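Local coordinates for protein tyrocidine synthetase 3 (Brevibacillus brevis, PDB 2JGP) that forms peptide bonds during nonribosomal synthesis of the antibiotic tyrocidine, through a condensation domain that follows a peptidyl carrier domain, at residues 135-146 with 236-247. Numbering follows the deposited sequence.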
loop_
_atom_site.group_PDB
_atom_site.type_symbol
_atom_site.label_atom_id
_atom_site.label_comp_id
_atom_site.label_asym_id
_atom_site.label_seq_id
_atom_site.Cartn_x
_atom_site.Cartn_y
_atom_site.Cartn_z
ATOM N N ARG A 135 -9.144 31.933 -5.119
ATOM C CA ARG A 135 -7.899 31.340 -4.614
ATOM C C ARG A 135 -7.975 29.819 -4.549
ATOM O O ARG A 135 -6.984 29.140 -4.823
ATOM C CB ARG A 135 -7.523 31.897 -3.238
ATOM C CG ARG A 135 -6.842 33.258 -3.296
ATOM C CD ARG A 135 -5.811 33.434 -2.179
ATOM N NE ARG A 135 -6.408 33.851 -0.912
ATOM C CZ ARG A 135 -5.753 33.916 0.249
ATOM N NH1 ARG A 135 -4.469 33.569 0.333
ATOM N NH2 ARG A 135 -6.392 34.318 1.342
ATOM N N VAL A 136 -9.140 29.290 -4.177
ATOM C CA VAL A 136 -9.366 27.844 -4.207
ATOM C C VAL A 136 -9.029 27.327 -5.599
ATOM O O VAL A 136 -8.203 26.429 -5.751
ATOM C CB VAL A 136 -10.830 27.475 -3.850
ATOM C CG1 VAL A 136 -11.087 25.982 -4.058
ATOM C CG2 VAL A 136 -11.147 27.883 -2.417
ATOM N N GLU A 137 -9.658 27.931 -6.606
ATOM C CA GLU A 137 -9.439 27.579 -8.009
ATOM C C GLU A 137 -7.969 27.685 -8.411
ATOM O O GLU A 137 -7.430 26.779 -9.051
ATOM C CB GLU A 137 -10.280 28.483 -8.916
ATOM C CG GLU A 137 -10.269 28.070 -10.375
ATOM C CD GLU A 137 -11.125 28.969 -11.237
ATOM O OE1 GLU A 137 -10.823 30.177 -11.306
ATOM O OE2 GLU A 137 -12.097 28.465 -11.845
ATOM N N ALA A 138 -7.332 28.791 -8.027
ATOM C CA ALA A 138 -5.939 29.063 -8.392
ATOM C C ALA A 138 -4.968 28.028 -7.826
ATOM O O ALA A 138 -3.997 27.661 -8.487
ATOM C CB ALA A 138 -5.539 30.455 -7.933
ATOM N N ALA A 139 -5.228 27.571 -6.602
ATOM C CA ALA A 139 -4.405 26.536 -5.978
ATOM C C ALA A 139 -4.502 25.228 -6.759
ATOM O O ALA A 139 -3.489 24.570 -6.998
ATOM C CB ALA A 139 -4.808 26.330 -4.520
ATOM N N PHE A 140 -5.715 24.856 -7.173
ATOM C CA PHE A 140 -5.901 23.658 -7.999
ATOM C C PHE A 140 -5.241 23.778 -9.371
ATOM O O PHE A 140 -4.719 22.796 -9.900
ATOM C CB PHE A 140 -7.390 23.324 -8.159
ATOM C CG PHE A 140 -7.949 22.523 -7.020
ATOM C CD1 PHE A 140 -7.601 21.187 -6.862
ATOM C CD2 PHE A 140 -8.812 23.100 -6.099
ATOM C CE1 PHE A 140 -8.107 20.439 -5.811
ATOM C CE2 PHE A 140 -9.320 22.361 -5.044
ATOM C CZ PHE A 140 -8.969 21.026 -4.900
ATOM N N GLN A 141 -5.277 24.970 -9.952
ATOM C CA GLN A 141 -4.640 25.208 -11.244
ATOM C C GLN A 141 -3.133 25.002 -11.135
ATOM O O GLN A 141 -2.519 24.371 -12.006
ATOM C CB GLN A 141 -4.971 26.612 -11.758
ATOM C CG GLN A 141 -6.418 26.731 -12.251
ATOM C CD GLN A 141 -6.813 28.145 -12.647
ATOM O OE1 GLN A 141 -7.646 28.335 -13.531
ATOM N NE2 GLN A 141 -6.225 29.135 -11.997
ATOM N N ARG A 142 -2.550 25.508 -10.051
ATOM C CA ARG A 142 -1.131 25.289 -9.767
ATOM C C ARG A 142 -0.822 23.811 -9.526
ATOM O O ARG A 142 0.183 23.311 -10.019
ATOM C CB ARG A 142 -0.671 26.133 -8.574
ATOM C CG ARG A 142 -0.526 27.620 -8.890
ATOM C CD ARG A 142 0.206 28.359 -7.779
ATOM N NE ARG A 142 0.606 29.709 -8.180
ATOM C CZ ARG A 142 -0.206 30.764 -8.246
ATOM N NH1 ARG A 142 -1.498 30.657 -7.944
ATOM N NH2 ARG A 142 0.276 31.943 -8.625
ATOM N N LEU A 143 -1.688 23.115 -8.786
ATOM C CA LEU A 143 -1.522 21.673 -8.552
ATOM C C LEU A 143 -1.503 20.905 -9.862
ATOM O O LEU A 143 -0.675 20.010 -10.054
ATOM C CB LEU A 143 -2.651 21.105 -7.682
ATOM C CG LEU A 143 -2.589 21.254 -6.159
ATOM C CD1 LEU A 143 -3.787 20.523 -5.561
ATOM C CD2 LEU A 143 -1.285 20.704 -5.589
ATOM N N ILE A 144 -2.443 21.245 -10.742
ATOM C CA ILE A 144 -2.542 20.623 -12.060
ATOM C C ILE A 144 -1.285 20.897 -12.886
ATOM O O ILE A 144 -0.773 19.998 -13.543
ATOM C CB ILE A 144 -3.795 21.113 -12.818
ATOM C CG1 ILE A 144 -5.065 20.614 -12.118
ATOM C CG2 ILE A 144 -3.780 20.617 -14.257
ATOM C CD1 ILE A 144 -6.327 21.352 -12.535
ATOM N N ALA A 145 -0.788 22.133 -12.841
ATOM C CA ALA A 145 0.479 22.478 -13.497
ATOM C C ALA A 145 1.658 21.697 -12.908
ATOM O O ALA A 145 2.556 21.274 -13.639
ATOM C CB ALA A 145 0.746 23.981 -13.392
ATOM N N ARG A 146 1.642 21.507 -11.591
ATOM C CA ARG A 146 2.742 20.850 -10.873
ATOM C C ARG A 146 2.832 19.347 -11.117
ATOM O O ARG A 146 3.930 18.807 -11.272
ATOM C CB ARG A 146 2.605 21.110 -9.367
ATOM C CG ARG A 146 3.575 20.344 -8.475
ATOM C CD ARG A 146 3.438 20.821 -7.033
ATOM N NE ARG A 146 4.148 19.970 -6.078
ATOM C CZ ARG A 146 5.465 19.988 -5.891
ATOM N NH1 ARG A 146 6.244 20.770 -6.624
ATOM N NH2 ARG A 146 6.006 19.191 -4.984
ATOM N N GLU A 236 -0.606 19.902 -0.225
ATOM C CA GLU A 236 -0.046 20.891 -1.142
ATOM C C GLU A 236 -1.068 21.944 -1.561
ATOM O O GLU A 236 -0.703 23.088 -1.826
ATOM C CB GLU A 236 0.567 20.210 -2.363
ATOM C CG GLU A 236 1.780 19.365 -2.010
ATOM C CD GLU A 236 2.549 18.895 -3.214
ATOM O OE1 GLU A 236 2.061 19.078 -4.344
ATOM O OE2 GLU A 236 3.647 18.331 -3.029
ATOM N N TRP A 237 -2.342 21.559 -1.619
ATOM C CA TRP A 237 -3.413 22.515 -1.885
ATOM C C TRP A 237 -3.455 23.572 -0.775
ATOM O O TRP A 237 -3.513 24.774 -1.050
ATOM C CB TRP A 237 -4.768 21.807 -1.996
ATOM C CG TRP A 237 -5.882 22.768 -2.250
ATOM C CD1 TRP A 237 -6.258 23.279 -3.452
ATOM C CD2 TRP A 237 -6.734 23.372 -1.269
ATOM N NE1 TRP A 237 -7.301 24.162 -3.286
ATOM C CE2 TRP A 237 -7.613 24.235 -1.955
ATOM C CE3 TRP A 237 -6.842 23.265 0.123
ATOM C CZ2 TRP A 237 -8.590 24.987 -1.298
ATOM C CZ3 TRP A 237 -7.819 24.012 0.777
ATOM C CH2 TRP A 237 -8.678 24.861 0.063
ATOM N N VAL A 238 -3.416 23.110 0.475
ATOM C CA VAL A 238 -3.384 23.986 1.650
ATOM C C VAL A 238 -2.183 24.933 1.619
ATOM O O VAL A 238 -2.319 26.130 1.900
ATOM C CB VAL A 238 -3.346 23.153 2.962
ATOM C CG1 VAL A 238 -3.001 24.028 4.163
ATOM C CG2 VAL A 238 -4.680 22.448 3.176
ATOM N N GLN A 239 -1.015 24.394 1.282
ATOM C CA GLN A 239 0.208 25.194 1.166
ATOM C C GLN A 239 0.111 26.222 0.034
ATOM O O GLN A 239 0.436 27.396 0.228
ATOM C CB GLN A 239 1.426 24.287 0.947
ATOM C CG GLN A 239 1.875 23.534 2.191
ATOM C CD GLN A 239 2.938 22.491 1.891
ATOM O OE1 GLN A 239 2.648 21.446 1.309
ATOM N NE2 GLN A 239 4.173 22.769 2.290
ATOM N N LEU A 240 -0.339 25.774 -1.138
ATOM C CA LEU A 240 -0.487 26.656 -2.304
ATOM C C LEU A 240 -1.505 27.773 -2.076
ATOM O O LEU A 240 -1.280 28.910 -2.497
ATOM C CB LEU A 240 -0.865 25.856 -3.553
ATOM C CG LEU A 240 0.258 24.993 -4.138
ATOM C CD1 LEU A 240 -0.309 23.989 -5.142
ATOM C CD2 LEU A 240 1.352 25.852 -4.770
ATOM N N TYR A 241 -2.614 27.451 -1.406
ATOM C CA TYR A 241 -3.613 28.457 -1.032
ATOM C C TYR A 241 -2.998 29.556 -0.156
ATOM O O TYR A 241 -3.368 30.725 -0.272
ATOM C CB TYR A 241 -4.795 27.806 -0.304
ATOM C CG TYR A 241 -5.948 28.754 -0.020
ATOM C CD1 TYR A 241 -7.049 28.824 -0.876
ATOM C CD2 TYR A 241 -5.941 29.579 1.106
ATOM C CE1 TYR A 241 -8.108 29.692 -0.618
ATOM C CE2 TYR A 241 -6.992 30.447 1.369
ATOM C CZ TYR A 241 -8.074 30.498 0.504
ATOM O OH TYR A 241 -9.121 31.357 0.766
ATOM N N GLN A 242 -2.064 29.171 0.713
ATOM C CA GLN A 242 -1.345 30.123 1.566
ATOM C C GLN A 242 -0.223 30.855 0.820
ATOM O O GLN A 242 0.386 31.774 1.369
ATOM C CB GLN A 242 -0.744 29.405 2.778
ATOM C CG GLN A 242 -1.763 28.739 3.701
ATOM C CD GLN A 242 -1.106 27.801 4.704
ATOM O OE1 GLN A 242 0.048 27.997 5.091
ATOM N NE2 GLN A 242 -1.839 26.782 5.133
ATOM N N GLY A 243 0.059 30.437 -0.413
ATOM C CA GLY A 243 1.077 31.075 -1.244
ATOM C C GLY A 243 2.478 30.520 -1.047
ATOM O O GLY A 243 3.458 31.155 -1.440
ATOM N N ASP A 244 2.578 29.331 -0.453
ATOM C CA ASP A 244 3.876 28.699 -0.211
ATOM C C ASP A 244 4.478 28.170 -1.505
ATOM O O ASP A 244 3.760 27.878 -2.458
ATOM C CB ASP A 244 3.750 27.554 0.804
ATOM C CG ASP A 244 3.433 28.045 2.210
ATOM O OD1 ASP A 244 3.624 29.246 2.491
ATOM O OD2 ASP A 244 2.999 27.222 3.041
ATOM N N VAL A 245 5.804 28.070 -1.525
ATOM C CA VAL A 245 6.533 27.514 -2.659
ATOM C C VAL A 245 6.888 26.069 -2.336
ATOM O O VAL A 245 7.456 25.785 -1.281
ATOM C CB VAL A 245 7.823 28.305 -2.942
ATOM C CG1 VAL A 245 8.497 27.796 -4.208
ATOM C CG2 VAL A 245 7.520 29.794 -3.055
ATOM N N LEU A 246 6.547 25.160 -3.244
ATOM C CA LEU A 246 6.755 23.732 -3.025
ATOM C C LEU A 246 8.066 23.273 -3.663
ATOM O O LEU A 246 8.503 23.851 -4.663
ATOM C CB LEU A 246 5.579 22.943 -3.598
ATOM C CG LEU A 246 4.203 23.307 -3.026
ATOM C CD1 LEU A 246 3.092 22.622 -3.819
ATOM C CD2 LEU A 246 4.116 22.950 -1.548
ATOM N N PRO A 247 8.696 22.226 -3.094
ATOM C CA PRO A 247 9.979 21.732 -3.602
ATOM C C PRO A 247 9.838 21.042 -4.954
ATOM O O PRO A 247 8.808 20.428 -5.226
ATOM C CB PRO A 247 10.418 20.727 -2.533
ATOM C CG PRO A 247 9.162 20.273 -1.902
ATOM C CD PRO A 247 8.226 21.439 -1.939
#
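Trp-237 sits as a knob among Val-136, Ala-139, Phe-140 and Leu-143 of helix 135-146. Its CG stands anti to the backbone N (chi1 179°), which turns the indole toward them, CD1 and NE1 nearest Ala-139 and Phe-140. Trp-237 NE1 ends 3.2 Å from Phe-140 CE2; the five-membered ring of Trp-237 meets the phenyl aslant, planes 39° apart, with Trp-237 CD1 over the phenyl face, displaced toward its rim. Trp-237 NE1 also makes a weak hydrogen bond of 3.5 Å to Val-136 O, which already accepts from Phe-140 N. Ala-139 CB meets Trp-237 CD1 where the short helical segments approach to 8.7 Å, and Leu-143 CD2 presses on Leu-240 CD1 at 3.5 Å, a tight fit. In this condensation domain, of the CoA-dependent acyltransferase clan, helices 133-146 and 227-241 pack together beside a mixed sheet; strand 213-220 touches Val-136 and Phe-140 through Leu-216 and Thr-218. At one end the Arg-135 chain, bent at chi2 and chi3, lays its guanidinium flat on the Tyr-241 ring, a cation-pi stack with centres 4.5 Å apart, while Tyr-241 OH is hydrogen-bonded to Glu-132 N. At the other, extended Arg-146 grips Glu-236 side-on in a salt bridge with two hydrogen bonds, NE to OE1 at 2.9 Å and NH2 to OE2, both oxygens approached from above the carboxylate plane. Arg-146 NH1 and NH2 both donate hydrogen bonds to Pro-247 O, and Leu-246 CB covers one guanidinium face; His-147 NE2 is hydrogen-bonded to Glu-236 OE1.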